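Long-range contacts in polyketide cyclase / dehydrase and lipid transport (Nitrosospira multiformis, PDB 3P51), which is of unknown function but, as a member of the Bet v 1-like polyketide cyclase and lipid transport family, probably binds a hydrophobic ligand: residues R16-I21 against R70-S75; R20-H25 against G44-G49; K35-V40 against A50-N55; N94-P99 against F107-G112. All blocks are in the same frame, centred on the assembly; numbering follows the deposited sequence.

Contact 1: residues R16-I21 against R70-S75; sequences RVWSRI and RRIMYS
W18 lays one indole face against the backbone of R70, whose CA stands 3.6 Å from the centroid of the six-membered ring and 12° off its normal, a CH-pi contact. The aliphatic part of the R70 side chain, extended from CG to NE, runs back along the indole toward the helix, with R70 CB 3.8 Å from W18 CE3. Its guanidinium ends turned 80° to the ring, its edge toward W18 CB. At the far end of the indole, W18 CH2 reaches I72 CG1 at 4.0 Å, and I72 CD1 goes on to the backbone, 3.5 Å from I21 O. The indole leaves the helix with CG opposite the backbone N (chi1 -176°), which carries it outward to the strand. A G1 beta bulge, in which R70 and R71 both face S66, sets R70 just ahead of strand 71-78. W18 NE1 is bonded to E67, and L97 packs against this tryptophan. Cutting W18 back to an alanine would probably open a gap beneath R70 CA and I72 and rob E67 of its indole donor. Helix 14-21 thus packs on the curved sheet, consistent with a Bet v 1-like helix-grip fold, by shape rather than polar pairing.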
loop_
_atom_site.group_PDB
_atom_site.type_symbol
_atom_site.label_atom_id
_atom_site.label_comp_id
_atom_site.label_asym_id
_atom_site.label_seq_id
_atom_site.Cartn_x
_atom_site.Cartn_y
_atom_site.Cartn_z
ATOM N N ARG A 16 16.756 15.881 5.554
ATOM C CA ARG A 16 17.690 16.570 4.671
ATOM C C ARG A 16 17.630 16.022 3.248
ATOM O O ARG A 16 17.629 16.782 2.264
ATOM C CB ARG A 16 19.107 16.439 5.226
ATOM C CG ARG A 16 20.133 17.318 4.554
ATOM C CD ARG A 16 21.133 17.812 5.582
ATOM N NE ARG A 16 22.278 18.465 4.958
ATOM C CZ ARG A 16 23.431 17.858 4.699
ATOM N NH1 ARG A 16 23.596 16.577 5.008
ATOM N NH2 ARG A 16 24.423 18.533 4.131
ATOM N N VAL A 17 17.596 14.701 3.126
ATOM C CA VAL A 17 17.508 14.101 1.801
ATOM C C VAL A 17 16.206 14.513 1.131
ATOM O O VAL A 17 16.199 14.901 -0.032
ATOM C CB VAL A 17 17.602 12.570 1.840
ATOM C CG1 VAL A 17 17.573 12.033 0.429
ATOM C CG2 VAL A 17 18.892 12.127 2.540
ATOM N N TRP A 18 15.101 14.438 1.866
ATOM C CA TRP A 18 13.810 14.835 1.304
ATOM C C TRP A 18 13.849 16.296 0.861
ATOM O O TRP A 18 13.415 16.633 -0.235
ATOM C CB TRP A 18 12.675 14.598 2.314
ATOM C CG TRP A 18 11.282 14.893 1.769
ATOM C CD1 TRP A 18 10.375 15.788 2.278
ATOM C CD2 TRP A 18 10.656 14.306 0.616
ATOM N NE1 TRP A 18 9.228 15.785 1.517
ATOM C CE2 TRP A 18 9.369 14.883 0.499
ATOM C CE3 TRP A 18 11.049 13.341 -0.318
ATOM C CZ2 TRP A 18 8.472 14.532 -0.524
ATOM C CZ3 TRP A 18 10.154 12.992 -1.351
ATOM C CH2 TRP A 18 8.885 13.590 -1.437
ATOM N N SER A 19 14.379 17.169 1.715
ATOM C CA SER A 19 14.418 18.588 1.387
ATOM C C SER A 19 15.098 18.818 0.041
ATOM O O SER A 19 14.754 19.738 -0.706
ATOM C CB SER A 19 15.121 19.382 2.492
ATOM O OG SER A 19 15.394 20.693 2.039
ATOM N N ARG A 20 16.066 17.966 -0.267
ATOM C CA ARG A 20 16.843 18.098 -1.490
ATOM C C ARG A 20 16.106 17.591 -2.747
ATOM O O ARG A 20 16.220 18.194 -3.812
ATOM C CB ARG A 20 18.178 17.361 -1.326
ATOM C CG ARG A 20 19.133 17.491 -2.519
ATOM C CD ARG A 20 19.720 18.895 -2.612
ATOM N NE ARG A 20 20.858 18.954 -3.532
ATOM C CZ ARG A 20 20.861 19.586 -4.704
ATOM N NH1 ARG A 20 19.778 20.233 -5.114
ATOM N NH2 ARG A 20 21.958 19.581 -5.460
ATOM N N ILE A 21 15.353 16.494 -2.628
ATOM C CA ILE A 21 14.760 15.849 -3.810
ATOM C C ILE A 21 13.260 16.083 -3.980
ATOM O O ILE A 21 12.679 15.637 -4.956
ATOM C CB ILE A 21 14.967 14.327 -3.777
ATOM C CG1 ILE A 21 14.205 13.708 -2.601
ATOM C CG2 ILE A 21 16.451 13.992 -3.699
ATOM C CD1 ILE A 21 13.836 12.260 -2.807
ATOM N N ARG A 70 6.797 10.687 1.744
ATOM C CA ARG A 70 8.008 11.088 1.028
ATOM C C ARG A 70 8.158 10.293 -0.254
ATOM O O ARG A 70 9.153 9.591 -0.449
ATOM C CB ARG A 70 9.254 10.882 1.895
ATOM C CG ARG A 70 9.220 11.626 3.233
ATOM C CD ARG A 70 10.593 11.621 3.888
ATOM N NE ARG A 70 10.626 12.407 5.122
ATOM C CZ ARG A 70 10.406 11.903 6.332
ATOM N NH1 ARG A 70 10.138 10.605 6.477
ATOM N NH2 ARG A 70 10.445 12.694 7.399
ATOM N N ARG A 71 7.169 10.415 -1.134
ATOM C CA ARG A 71 7.157 9.682 -2.392
ATOM C C ARG A 71 6.758 10.579 -3.556
ATOM O O ARG A 71 5.869 11.415 -3.421
ATOM C CB ARG A 71 6.166 8.523 -2.327
ATOM C CG ARG A 71 6.169 7.683 -3.595
ATOM C CD ARG A 71 5.032 6.680 -3.614
ATOM N NE ARG A 71 4.947 5.905 -2.379
ATOM C CZ ARG A 71 5.659 4.814 -2.132
ATOM N NH1 ARG A 71 6.525 4.372 -3.020
ATOM N NH2 ARG A 71 5.507 4.163 -0.994
ATOM N N ILE A 72 7.410 10.379 -4.697
ATOM C CA ILE A 72 7.076 11.072 -5.930
ATOM C C ILE A 72 6.823 10.007 -7.002
ATOM O O ILE A 72 7.664 9.141 -7.207
ATOM C CB ILE A 72 8.259 11.935 -6.398
ATOM C CG1 ILE A 72 8.554 13.050 -5.398
ATOM C CG2 ILE A 72 7.996 12.500 -7.791
ATOM C CD1 ILE A 72 9.732 13.922 -5.808
HETATM N N MSE A 73 5.677 10.056 -7.678
HETATM C CA MSE A 73 5.416 9.100 -8.751
HETATM C C MSE A 73 5.094 9.842 -10.026
HETATM O O MSE A 73 4.398 10.845 -10.001
HETATM C CB MSE A 73 4.245 8.179 -8.427
HETATM C CG MSE A 73 4.428 7.307 -7.202
HETATM SE SE MSE A 73 2.876 6.117 -6.953
HETATM C CE MSE A 73 2.592 5.698 -8.825
ATOM N N TYR A 74 5.571 9.329 -11.149
ATOM C CA TYR A 74 5.373 10.030 -12.404
ATOM C C TYR A 74 5.261 9.058 -13.561
ATOM O O TYR A 74 5.779 7.936 -13.501
ATOM C CB TYR A 74 6.552 10.973 -12.654
ATOM C CG TYR A 74 7.883 10.255 -12.645
ATOM C CD1 TYR A 74 8.431 9.741 -13.816
ATOM C CD2 TYR A 74 8.586 10.075 -11.457
ATOM C CE1 TYR A 74 9.650 9.065 -13.806
ATOM C CE2 TYR A 74 9.799 9.410 -11.439
ATOM C CZ TYR A 74 10.323 8.908 -12.609
ATOM O OH TYR A 74 11.526 8.243 -12.582
ATOM N N SER A 75 4.597 9.501 -14.624
ATOM C CA SER A 75 4.605 8.774 -15.883
ATOM C C SER A 75 5.692 9.365 -16.764
ATOM O O SER A 75 5.910 10.576 -16.760
ATOM C CB SER A 75 3.251 8.893 -16.588
ATOM O OG SER A 75 2.908 10.249 -16.844
#

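Contact 2: residues R20-H25 against G44-G49; sequences RIRNFH and GGYSVG
The Y46 ring and the R22 guanidinium lie almost parallel, 5° apart, but displaced, so that Y46 OH rather than the ring centre sits over one guanidinium face, 3.6 Å from R22 NH1. Two turns dock here: an Asx turn at N23, in the segment following helix 14-21, and a type I beta turn from G44 to S47. At the edge of the phenol ring, in its plane, R22 O comes 3.5 Å from Y46 CD1. The H25 imidazole leans obliquely on the G44-G45 peptide, its ND1 3.5 Å from G45 N, while its NE2 is bonded to R51 O. N23 OD1 accepts from H25 N at 2.7 Å, in the carbonyl plane, with CG swung opposite the backbone N (chi1 -170°). F24 N donates to G45 O at 2.9 Å, on a carbonyl lone pair. The turn comes so close at G45 that a side chain there would run into N23 OD1. A leucine in place of N23 would probably leave H25 N without its acceptor and set the turn free to open. Y46 and V48 carry backbone hydrogen bonds to a second subunit. A water lies 2.9 Å from Y46 OH and is held weakly by N23 ND2.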
loop_
_atom_site.group_PDB
_atom_site.type_symbol
_atom_site.label_atom_id
_atom_site.label_comp_id
_atom_site.label_asym_id
_atom_site.label_seq_id
_atom_site.Cartn_x
_atom_site.Cartn_y
_atom_site.Cartn_z
ATOM N N ARG A 20 16.066 17.966 -0.267
ATOM C CA ARG A 20 16.843 18.098 -1.490
ATOM C C ARG A 20 16.106 17.591 -2.747
ATOM O O ARG A 20 16.220 18.194 -3.812
ATOM C CB ARG A 20 18.178 17.361 -1.326
ATOM C CG ARG A 20 19.133 17.491 -2.519
ATOM C CD ARG A 20 19.720 18.895 -2.612
ATOM N NE ARG A 20 20.858 18.954 -3.532
ATOM C CZ ARG A 20 20.861 19.586 -4.704
ATOM N NH1 ARG A 20 19.778 20.233 -5.114
ATOM N NH2 ARG A 20 21.958 19.581 -5.460
ATOM N N ILE A 21 15.353 16.494 -2.628
ATOM C CA ILE A 21 14.760 15.849 -3.810
ATOM C C ILE A 21 13.260 16.083 -3.980
ATOM O O ILE A 21 12.679 15.637 -4.956
ATOM C CB ILE A 21 14.967 14.327 -3.777
ATOM C CG1 ILE A 21 14.205 13.708 -2.601
ATOM C CG2 ILE A 21 16.451 13.992 -3.699
ATOM C CD1 ILE A 21 13.836 12.260 -2.807
ATOM N N ARG A 22 12.639 16.788 -3.041
ATOM C CA ARG A 22 11.178 16.807 -2.941
ATOM C C ARG A 22 10.469 17.619 -4.029
ATOM O O ARG A 22 9.249 17.570 -4.146
ATOM C CB ARG A 22 10.736 17.295 -1.549
ATOM C CG ARG A 22 10.857 18.791 -1.314
ATOM C CD ARG A 22 10.444 19.155 0.126
ATOM N NE ARG A 22 10.708 20.559 0.429
ATOM C CZ ARG A 22 9.774 21.504 0.524
ATOM N NH1 ARG A 22 8.488 21.204 0.351
ATOM N NH2 ARG A 22 10.128 22.751 0.811
ATOM N N ASN A 23 11.233 18.361 -4.820
ATOM C CA ASN A 23 10.646 19.253 -5.815
ATOM C C ASN A 23 10.720 18.660 -7.223
ATOM O O ASN A 23 11.796 18.509 -7.781
ATOM C CB ASN A 23 11.324 20.627 -5.763
ATOM C CG ASN A 23 10.603 21.666 -6.602
ATOM O OD1 ASN A 23 10.213 21.398 -7.733
ATOM N ND2 ASN A 23 10.404 22.851 -6.039
ATOM N N PHE A 24 9.566 18.305 -7.778
ATOM C CA PHE A 24 9.496 17.661 -9.095
ATOM C C PHE A 24 10.177 18.510 -10.180
ATOM O O PHE A 24 10.653 17.975 -11.173
ATOM C CB PHE A 24 8.026 17.361 -9.430
ATOM C CG PHE A 24 7.800 16.677 -10.752
ATOM C CD1 PHE A 24 8.004 15.309 -10.889
ATOM C CD2 PHE A 24 7.313 17.390 -11.844
ATOM C CE1 PHE A 24 7.766 14.663 -12.115
ATOM C CE2 PHE A 24 7.068 16.755 -13.075
ATOM C CZ PHE A 24 7.296 15.388 -13.205
ATOM N N HIS A 25 10.258 19.825 -9.979
ATOM C CA HIS A 25 10.904 20.685 -10.974
ATOM C C HIS A 25 12.357 21.052 -10.655
ATOM O O HIS A 25 12.980 21.795 -11.414
ATOM C CB HIS A 25 10.101 21.965 -11.207
ATOM C CG HIS A 25 8.791 21.745 -11.897
ATOM N ND1 HIS A 25 7.634 22.392 -11.519
ATOM C CD2 HIS A 25 8.457 20.962 -12.948
ATOM C CE1 HIS A 25 6.642 22.013 -12.303
ATOM N NE2 HIS A 25 7.115 21.143 -13.180
ATOM N N GLY A 44 3.147 23.696 -9.813
ATOM C CA GLY A 44 4.510 23.771 -9.321
ATOM C C GLY A 44 5.115 22.416 -9.009
ATOM O O GLY A 44 4.569 21.378 -9.393
ATOM N N GLY A 45 6.237 22.425 -8.293
ATOM C CA GLY A 45 6.979 21.210 -8.003
ATOM C C GLY A 45 6.312 20.157 -7.128
ATOM O O GLY A 45 6.849 19.058 -6.979
ATOM N N TYR A 46 5.156 20.465 -6.548
ATOM C CA TYR A 46 4.457 19.490 -5.717
ATOM C C TYR A 46 3.018 19.329 -6.182
ATOM O O TYR A 46 2.175 18.775 -5.465
ATOM C CB TYR A 46 4.456 19.923 -4.240
ATOM C CG TYR A 46 5.674 20.719 -3.836
ATOM C CD1 TYR A 46 6.932 20.128 -3.798
ATOM C CD2 TYR A 46 5.565 22.065 -3.493
ATOM C CE1 TYR A 46 8.053 20.854 -3.423
ATOM C CE2 TYR A 46 6.684 22.802 -3.124
ATOM C CZ TYR A 46 7.927 22.189 -3.094
ATOM O OH TYR A 46 9.046 22.908 -2.734
ATOM N N SER A 47 2.743 19.814 -7.386
ATOM C CA SER A 47 1.388 19.816 -7.924
ATOM C C SER A 47 1.156 18.637 -8.860
ATOM O O SER A 47 1.718 18.578 -9.944
ATOM C CB SER A 47 1.125 21.123 -8.673
ATOM O OG SER A 47 -0.167 21.122 -9.261
ATOM N N VAL A 48 0.316 17.702 -8.448
ATOM C CA VAL A 48 0.027 16.555 -9.306
ATOM C C VAL A 48 -0.581 17.043 -10.619
ATOM O O VAL A 48 -1.556 17.808 -10.627
ATOM C CB VAL A 48 -0.881 15.548 -8.588
ATOM C CG1 VAL A 48 -1.281 14.413 -9.520
ATOM C CG2 VAL A 48 -0.153 15.002 -7.369
ATOM N N GLY A 49 0.011 16.606 -11.728
ATOM C CA GLY A 49 -0.366 17.092 -13.041
ATOM C C GLY A 49 0.771 17.888 -13.651
ATOM O O GLY A 49 0.806 18.110 -14.862
HETATM O O HOH W 1 11.963 22.877 -3.007
#

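Contact 3: residues K35-V40 against A50-N55; sequences KSCKKV and ARRLLN
K38 and L53 exchange two backbone hydrogen bonds at the middle of an antiparallel beta hairpin, strands 37-40 and 51-54, at one border of the sheet. The bond from K38 N to L53 O is 2.8 Å long and almost straight, 178° at the hydrogen. L53 O has a second donor, a water that also joins S36 OG. Toward the hairpin's open end, N55 N donates to S36 O, and with CG anti to the carbonyl carbon (chi1 -65°) the N55 amide is swung back: its OD1 accepts from K35 N at 2.7 Å, in the carbonyl plane, and weakly from S36 N. Its ND2 is taken by L33 O. At the other end V40 N bonds to R51 O at 3.0 Å, but from above the carbonyl plane. The return bond from R51 N to V40 O is weak; a water accepts from R51 N at 3.0 Å and probably also donates to V40 O, bridging the loose pair. The two arginines of strand 51-54 point to opposite faces. R51 has a salt bridge to D77 and a hydrogen bond to T61 OG1, whereas buried R52 has a salt bridge to D60, a bond to F24 O and cation-pi contacts with F24 and Y74. On the face of R52, the extended chain of this arginine passes C37, and L54 closes over the same cysteine, with L54 CD2 3.4 Å from C37 SG.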
loop_
_atom_site.group_PDB
_atom_site.type_symbol
_atom_site.label_atom_id
_atom_site.label_comp_id
_atom_site.label_asym_id
_atom_site.label_seq_id
_atom_site.Cartn_x
_atom_site.Cartn_y
_atom_site.Cartn_z
ATOM N N LYS A 35 21.001 17.100 -17.456
ATOM C CA LYS A 35 21.664 18.338 -17.855
ATOM C C LYS A 35 20.716 19.535 -17.852
ATOM O O LYS A 35 21.139 20.676 -17.677
ATOM C CB LYS A 35 22.292 18.174 -19.243
ATOM C CG LYS A 35 23.270 17.020 -19.339
ATOM C CD LYS A 35 24.339 17.113 -18.264
ATOM C CE LYS A 35 25.400 16.039 -18.452
ATOM N NZ LYS A 35 26.316 15.992 -17.273
ATOM N N SER A 36 19.434 19.274 -18.063
ATOM C CA SER A 36 18.439 20.333 -18.036
ATOM C C SER A 36 17.100 19.785 -17.580
ATOM O O SER A 36 16.738 18.656 -17.902
ATOM C CB SER A 36 18.293 20.964 -19.422
ATOM O OG SER A 36 17.799 20.018 -20.351
ATOM N N CYS A 37 16.361 20.591 -16.832
ATOM C CA CYS A 37 15.051 20.190 -16.347
ATOM C C CYS A 37 14.108 21.366 -16.506
ATOM O O CYS A 37 14.175 22.321 -15.736
ATOM C CB CYS A 37 15.140 19.751 -14.886
ATOM S SG CYS A 37 13.570 19.260 -14.104
ATOM N N LYS A 38 13.246 21.306 -17.525
ATOM C CA LYS A 38 12.328 22.403 -17.817
ATOM C C LYS A 38 10.895 22.108 -17.388
ATOM O O LYS A 38 10.339 21.067 -17.723
ATOM C CB LYS A 38 12.349 22.729 -19.308
ATOM C CG LYS A 38 13.720 23.070 -19.857
ATOM C CD LYS A 38 14.202 24.425 -19.363
ATOM C CE LYS A 38 15.583 24.741 -19.934
ATOM N NZ LYS A 38 15.686 26.162 -20.379
ATOM N N LYS A 39 10.306 23.040 -16.648
ATOM C CA LYS A 39 8.888 22.992 -16.310
ATOM C C LYS A 39 8.020 23.050 -17.570
ATOM O O LYS A 39 8.254 23.866 -18.460
ATOM C CB LYS A 39 8.538 24.172 -15.401
ATOM C CG LYS A 39 7.042 24.370 -15.142
ATOM C CD LYS A 39 6.826 25.432 -14.048
ATOM C CE LYS A 39 5.348 25.651 -13.724
ATOM N NZ LYS A 39 4.626 26.359 -14.815
ATOM N N VAL A 40 7.011 22.186 -17.631
ATOM C CA VAL A 40 6.057 22.191 -18.736
ATOM C C VAL A 40 4.647 22.094 -18.176
ATOM O O VAL A 40 4.384 21.314 -17.255
ATOM C CB VAL A 40 6.296 21.019 -19.704
ATOM C CG1 VAL A 40 5.250 21.022 -20.821
ATOM C CG2 VAL A 40 7.709 21.079 -20.280
ATOM N N ALA A 50 1.706 18.327 -12.810
ATOM C CA ALA A 50 2.848 19.101 -13.283
ATOM C C ALA A 50 3.634 18.245 -14.248
ATOM O O ALA A 50 3.602 17.024 -14.138
ATOM C CB ALA A 50 3.737 19.506 -12.108
ATOM N N ARG A 51 4.362 18.875 -15.171
ATOM C CA ARG A 51 5.163 18.132 -16.126
ATOM C C ARG A 51 6.559 18.719 -16.241
ATOM O O ARG A 51 6.814 19.847 -15.838
ATOM C CB ARG A 51 4.490 18.113 -17.498
ATOM C CG ARG A 51 3.000 17.804 -17.434
ATOM C CD ARG A 51 2.386 17.800 -18.824
ATOM N NE ARG A 51 2.627 16.524 -19.485
ATOM C CZ ARG A 51 2.285 16.248 -20.736
ATOM N NH1 ARG A 51 1.687 17.172 -21.482
ATOM N NH2 ARG A 51 2.537 15.043 -21.235
ATOM N N ARG A 52 7.472 17.941 -16.793
ATOM C CA ARG A 52 8.823 18.425 -16.977
ATOM C C ARG A 52 9.414 17.772 -18.195
ATOM O O ARG A 52 9.025 16.663 -18.557
ATOM C CB ARG A 52 9.685 18.119 -15.749
ATOM C CG ARG A 52 9.791 16.643 -15.408
ATOM C CD ARG A 52 10.506 16.407 -14.068
ATOM N NE ARG A 52 10.756 14.981 -13.845
ATOM C CZ ARG A 52 11.208 14.463 -12.708
ATOM N NH1 ARG A 52 11.461 15.247 -11.671
ATOM N NH2 ARG A 52 11.402 13.154 -12.609
ATOM N N LEU A 53 10.353 18.474 -18.818
ATOM C CA LEU A 53 11.162 17.923 -19.888
ATOM C C LEU A 53 12.631 17.900 -19.449
ATOM O O LEU A 53 13.191 18.937 -19.101
ATOM C CB LEU A 53 11.004 18.781 -21.148
ATOM C CG LEU A 53 11.729 18.237 -22.377
ATOM C CD1 LEU A 53 10.956 17.043 -22.935
ATOM C CD2 LEU A 53 11.867 19.320 -23.432
ATOM N N LEU A 54 13.249 16.720 -19.456
ATOM C CA LEU A 54 14.648 16.579 -19.063
ATOM C C LEU A 54 15.543 16.277 -20.267
ATOM O O LEU A 54 15.205 15.446 -21.109
ATOM C CB LEU A 54 14.805 15.449 -18.051
ATOM C CG LEU A 54 13.709 15.324 -16.989
ATOM C CD1 LEU A 54 13.846 13.997 -16.254
ATOM C CD2 LEU A 54 13.760 16.490 -16.019
ATOM N N ASN A 55 16.698 16.933 -20.321
ATOM C CA ASN A 55 17.662 16.715 -21.396
ATOM C C ASN A 55 17.025 16.891 -22.764
ATOM O O ASN A 55 17.530 16.372 -23.762
ATOM C CB ASN A 55 18.297 15.320 -21.306
ATOM C CG ASN A 55 19.134 15.130 -20.047
ATOM O OD1 ASN A 55 19.421 16.087 -19.332
ATOM N ND2 ASN A 55 19.553 13.894 -19.792
HETATM O O HOH W 2 15.156 19.815 -20.956
HETATM O O HOH W 3 4.469 21.783 -14.538
#

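Contact 4: residues N94-P99 against F107-G112; sequences NLHLLP and FVEWSG
L95 lies over one face of the W110 indole: its CB stands 3.9 Å from the centroid of the five-membered ring, 9° off the normal, a CH-pi contact. L95 CD1 settles nearer the rim, 3.7 Å from W110 CE3, and also touches V108 CG1. Beside it L97 and V108 run side by side, L97 CD2 meeting V108 CG2 at 3.6 Å; with L97 CG opposite the carbonyl carbon (chi1 -58°), the branch is brought toward its neighbour. These four side chains form the apolar face of an antiparallel hairpin. The backbone between is held by paired hydrogen bonds at N94-S111, H96-E109 and L98-F107, the bond from E109 N to H96 O being nearly straight at 174°. On the other face L98 CD1 rests 4.1 Å from F107 CD2, next to the more polar H96, E109, N94 and S111. There a water donates to N94 O and lies 2.6 Å from S111 OG, while E109 OE1 bonds to Y5 and N94 OD1 to R71. F107 stacks on F107 of a third subunit. Strands 71-78 and 3-10 flank the hairpin, helix 14-21 packs on L95 and L97, and helix 120-139 meets V108 and W110, whose NE1 is bonded to Y74 OH.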
loop_
_atom_site.group_PDB
_atom_site.type_symbol
_atom_site.label_atom_id
_atom_site.label_comp_id
_atom_site.label_asym_id
_atom_site.label_seq_id
_atom_site.Cartn_x
_atom_site.Cartn_y
_atom_site.Cartn_z
ATOM N N ASN A 94 8.716 5.585 -9.527
ATOM C CA ASN A 94 8.254 5.680 -8.140
ATOM C C ASN A 94 9.484 5.856 -7.264
ATOM O O ASN A 94 10.253 4.920 -7.086
ATOM C CB ASN A 94 7.485 4.401 -7.771
ATOM C CG ASN A 94 6.877 4.438 -6.363
ATOM O OD1 ASN A 94 7.316 5.179 -5.493
ATOM N ND2 ASN A 94 5.869 3.609 -6.143
ATOM N N LEU A 95 9.694 7.074 -6.774
ATOM C CA LEU A 95 10.865 7.406 -5.957
ATOM C C LEU A 95 10.455 7.670 -4.509
ATOM O O LEU A 95 9.588 8.499 -4.239
ATOM C CB LEU A 95 11.551 8.649 -6.517
ATOM C CG LEU A 95 12.638 9.310 -5.672
ATOM C CD1 LEU A 95 13.803 8.348 -5.455
ATOM C CD2 LEU A 95 13.105 10.587 -6.373
ATOM N N HIS A 96 11.091 6.981 -3.573
ATOM C CA HIS A 96 10.567 6.943 -2.210
ATOM C C HIS A 96 11.688 6.833 -1.176
ATOM O O HIS A 96 12.663 6.113 -1.388
ATOM C CB HIS A 96 9.612 5.758 -2.136
ATOM C CG HIS A 96 9.127 5.432 -0.757
ATOM N ND1 HIS A 96 8.498 6.354 0.049
ATOM C CD2 HIS A 96 9.132 4.266 -0.076
ATOM C CE1 HIS A 96 8.153 5.769 1.187
ATOM N NE2 HIS A 96 8.525 4.506 1.137
ATOM N N LEU A 97 11.551 7.568 -0.070
ATOM C CA LEU A 97 12.552 7.587 0.992
ATOM C C LEU A 97 12.019 6.936 2.255
ATOM O O LEU A 97 10.835 7.034 2.551
ATOM C CB LEU A 97 12.929 9.021 1.358
ATOM C CG LEU A 97 13.479 9.965 0.301
ATOM C CD1 LEU A 97 13.886 11.265 0.976
ATOM C CD2 LEU A 97 14.654 9.337 -0.371
ATOM N N LEU A 98 12.904 6.282 3.002
ATOM C CA LEU A 98 12.583 5.812 4.348
ATOM C C LEU A 98 13.745 6.132 5.268
ATOM O O LEU A 98 14.904 6.127 4.831
ATOM C CB LEU A 98 12.326 4.308 4.360
ATOM C CG LEU A 98 11.045 3.857 3.653
ATOM C CD1 LEU A 98 11.066 2.357 3.352
ATOM C CD2 LEU A 98 9.822 4.241 4.481
ATOM N N PRO A 99 13.450 6.419 6.544
ATOM C CA PRO A 99 14.553 6.642 7.477
ATOM C C PRO A 99 15.164 5.327 7.920
ATOM O O PRO A 99 14.456 4.330 8.061
ATOM C CB PRO A 99 13.879 7.334 8.669
ATOM C CG PRO A 99 12.469 6.874 8.644
ATOM C CD PRO A 99 12.129 6.587 7.180
ATOM N N PHE A 107 17.295 5.483 3.534
ATOM C CA PHE A 107 17.138 4.469 2.500
ATOM C C PHE A 107 16.393 5.123 1.346
ATOM O O PHE A 107 15.382 5.785 1.558
ATOM C CB PHE A 107 16.323 3.294 3.061
ATOM C CG PHE A 107 15.974 2.240 2.046
ATOM C CD1 PHE A 107 16.907 1.294 1.661
ATOM C CD2 PHE A 107 14.698 2.186 1.491
ATOM C CE1 PHE A 107 16.587 0.312 0.728
ATOM C CE2 PHE A 107 14.365 1.211 0.558
ATOM C CZ PHE A 107 15.311 0.265 0.177
ATOM N N VAL A 108 16.902 4.957 0.129
ATOM C CA VAL A 108 16.252 5.508 -1.058
ATOM C C VAL A 108 15.939 4.396 -2.053
ATOM O O VAL A 108 16.833 3.670 -2.465
ATOM C CB VAL A 108 17.158 6.533 -1.773
ATOM C CG1 VAL A 108 16.380 7.242 -2.868
ATOM C CG2 VAL A 108 17.712 7.543 -0.769
ATOM N N GLU A 109 14.681 4.262 -2.451
ATOM C CA GLU A 109 14.334 3.272 -3.466
ATOM C C GLU A 109 13.698 3.933 -4.683
ATOM O O GLU A 109 12.969 4.914 -4.566
ATOM C CB GLU A 109 13.402 2.196 -2.897
ATOM C CG GLU A 109 12.127 2.747 -2.309
ATOM C CD GLU A 109 11.230 1.671 -1.717
ATOM O OE1 GLU A 109 11.514 0.475 -1.927
ATOM O OE2 GLU A 109 10.241 2.027 -1.036
ATOM N N TRP A 110 13.998 3.394 -5.856
ATOM C CA TRP A 110 13.438 3.901 -7.100
ATOM C C TRP A 110 12.967 2.711 -7.921
ATOM O O TRP A 110 13.765 1.837 -8.264
ATOM C CB TRP A 110 14.494 4.697 -7.863
ATOM C CG TRP A 110 13.941 5.824 -8.685
ATOM C CD1 TRP A 110 12.749 5.852 -9.356
ATOM C CD2 TRP A 110 14.561 7.095 -8.914
ATOM N NE1 TRP A 110 12.598 7.059 -10.000
ATOM C CE2 TRP A 110 13.695 7.840 -9.741
ATOM C CE3 TRP A 110 15.770 7.671 -8.508
ATOM C CZ2 TRP A 110 13.996 9.138 -10.165
ATOM C CZ3 TRP A 110 16.067 8.962 -8.922
ATOM C CH2 TRP A 110 15.183 9.676 -9.750
ATOM N N SER A 111 11.669 2.677 -8.210
ATOM C CA SER A 111 11.066 1.622 -9.014
ATOM C C SER A 111 10.596 2.169 -10.358
ATOM O O SER A 111 10.190 3.329 -10.471
ATOM C CB SER A 111 9.846 1.021 -8.300
ATOM O OG SER A 111 10.090 0.795 -6.921
ATOM N N GLY A 112 10.628 1.313 -11.371
ATOM C CA GLY A 112 10.112 1.666 -12.675
ATOM C C GLY A 112 9.372 0.472 -13.215
ATOM O O GLY A 112 9.796 -0.668 -13.030
HETATM O O HOH W 4 10.086 2.744 -5.199
#

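In the fold
Contacts 1 and 4 are the buried ones, on the neighbouring strands 71-78 and 88-100 of one antiparallel sheet, where I72 N pairs with L95 O. Contacts 2 and 3 are partly buried and lie farther from the chain's centre. Contact 1 rests on CH-pi and apolar packing, with no polar pair between its segments; contact 4 adds a full ladder to such packing, contact 3 is a border ladder patched by water and N55, and contact 2 joins two turns. Helix 14-21 links contacts 1 and 2, whose shared I21 reaches L95 and L97 of contact 4. Hydrogen bonds between the loop of contact 2 and strand 51-54 tie it to contact 3; contacts 3 and 4 do not touch.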